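Local coordinates for protein 5,10-methylenetetrahydrofolate dehydrogenase (PDB 5ZF1) that probably oxidises 5,10-methylenetetrahydrofolate with NADP+ as the hydride acceptor, at residues Cys131-Thr136 with Lys182-Gly187. Residues are numbered along the deposited sequence; the frame is centred on the assembly and turned at random.
Sequences CVDLPT and KRHESG
Asp133, at positive phi (65°) the C-prime residue of the Schellman motif that closes helix 124-131, an uncommon place for a residue with a side chain, also reaches into the loop 182-187 with both carboxylate oxygens. With CG anti to the backbone N (chi1 -157°), the carboxylate is carried across to His184 and Ser186. OD2 lies 3.1 Å from ND1 of His184, whose ring is turned 52° from the carboxylate plane, and it accepts a hydrogen bond from the backbone N of Asp181. OD1 takes a proton from a water that sits 2.5 Å from Ser186 OG. An acidic side chain suits this place because the Asp181 amide and the water each offer a proton to one of its oxygens. An alanine here would probably leave both without their acceptor and take away the carboxylate against which the His184 ring packs. Ser186 is small enough for its CB to rest 3.2 Å from Asp133 O; its OG lies 3.1 Å from Leu134 O, at best a weak hydrogen bond, since its one proton may go to the water instead. Beside it the Pro135 ring lies along the extended Glu185 chain, CG to CG 3.7 Å. A tight turn, Gly187 N to His184 O, shapes the partner loop. This surface contact joins the loop between helices 124-131 and 140-151 to the one running from helix 171-178 to strand 193-197.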
# COMPACT_ATOMS: atom_id res chain seq x y z
N CYS B 131 -3.56 3.23 -0.06
CA CYS B 131 -2.18 3.08 0.36
C CYS B 131 -1.46 4.41 0.48
O CYS B 131 -0.46 4.50 1.20
CB CYS B 131 -1.46 2.13 -0.61
SG CYS B 131 -2.01 0.41 -0.36
N VAL B 132 -1.96 5.46 -0.16
CA VAL B 132 -1.42 6.80 0.07
C VAL B 132 -2.23 7.51 1.14
O VAL B 132 -2.07 8.72 1.35
CB VAL B 132 -1.36 7.63 -1.23
CG1 VAL B 132 -0.58 6.85 -2.31
CG2 VAL B 132 -2.73 7.99 -1.73
N ASP B 133 -3.12 6.77 1.81
CA ASP B 133 -3.83 7.25 3.01
C ASP B 133 -4.76 8.42 2.66
O ASP B 133 -4.81 9.43 3.37
CB ASP B 133 -2.83 7.62 4.12
CG ASP B 133 -3.44 7.59 5.52
OD1 ASP B 133 -4.58 7.10 5.69
OD2 ASP B 133 -2.75 8.07 6.45
N LEU B 134 -5.54 8.26 1.57
CA LEU B 134 -6.51 9.14 0.93
C LEU B 134 -7.92 8.52 0.97
O LEU B 134 -8.04 7.30 1.02
CB LEU B 134 -6.09 9.38 -0.53
CG LEU B 134 -6.39 10.61 -1.38
CD1 LEU B 134 -5.95 11.88 -0.71
CD2 LEU B 134 -5.67 10.47 -2.69
N PRO B 135 -9.00 9.32 0.96
CA PRO B 135 -10.35 8.72 1.03
C PRO B 135 -10.64 7.85 -0.18
O PRO B 135 -10.40 8.24 -1.32
CB PRO B 135 -11.28 9.94 1.09
CG PRO B 135 -10.43 11.08 1.51
CD PRO B 135 -9.06 10.79 0.95
N THR B 136 -11.19 6.66 0.07
CA THR B 136 -11.39 5.71 -1.02
C THR B 136 -12.52 4.76 -0.63
O THR B 136 -13.19 4.94 0.39
CB THR B 136 -10.07 4.98 -1.32
OG1 THR B 136 -10.18 4.23 -2.53
CG2 THR B 136 -9.69 4.02 -0.21
N LYS B 182 -4.14 9.67 11.24
CA LYS B 182 -5.48 10.22 11.36
C LYS B 182 -5.60 11.55 10.63
O LYS B 182 -6.61 11.80 9.95
CB LYS B 182 -5.86 10.37 12.84
N ARG B 183 -4.57 12.40 10.72
CA ARG B 183 -4.66 13.76 10.20
C ARG B 183 -4.92 13.79 8.71
O ARG B 183 -5.47 14.76 8.19
CB ARG B 183 -3.38 14.54 10.52
CG ARG B 183 -2.66 14.10 11.77
CD ARG B 183 -3.43 14.49 13.03
NE ARG B 183 -3.49 15.93 13.27
CZ ARG B 183 -2.44 16.71 13.53
NH1 ARG B 183 -1.21 16.20 13.55
NH2 ARG B 183 -2.62 18.01 13.75
N HIS B 184 -4.52 12.73 7.99
CA HIS B 184 -4.65 12.74 6.55
C HIS B 184 -6.11 12.76 6.13
O HIS B 184 -7.02 12.40 6.89
CB HIS B 184 -3.92 11.54 5.94
CG HIS B 184 -2.43 11.67 5.99
ND1 HIS B 184 -1.58 10.75 5.40
CD2 HIS B 184 -1.64 12.61 6.54
CE1 HIS B 184 -0.33 11.13 5.60
NE2 HIS B 184 -0.33 12.25 6.29
N GLU B 185 -6.33 13.19 4.88
CA GLU B 185 -7.68 13.37 4.36
C GLU B 185 -8.53 12.11 4.49
O GLU B 185 -9.75 12.19 4.67
CB GLU B 185 -7.60 13.81 2.89
CG GLU B 185 -8.89 14.39 2.31
CD GLU B 185 -8.78 14.66 0.82
OE1 GLU B 185 -7.70 15.09 0.37
OE2 GLU B 185 -9.78 14.45 0.10
N SER B 186 -7.89 10.94 4.40
CA SER B 186 -8.63 9.68 4.54
C SER B 186 -9.38 9.62 5.86
O SER B 186 -10.55 9.21 5.91
CB SER B 186 -7.67 8.50 4.42
OG SER B 186 -8.36 7.30 4.13
N GLY B 187 -8.73 10.04 6.95
CA GLY B 187 -9.35 10.00 8.26
C GLY B 187 -9.46 8.63 8.89
O GLY B 187 -9.90 8.53 10.04
O HOH W 1 -7.00 5.32 4.84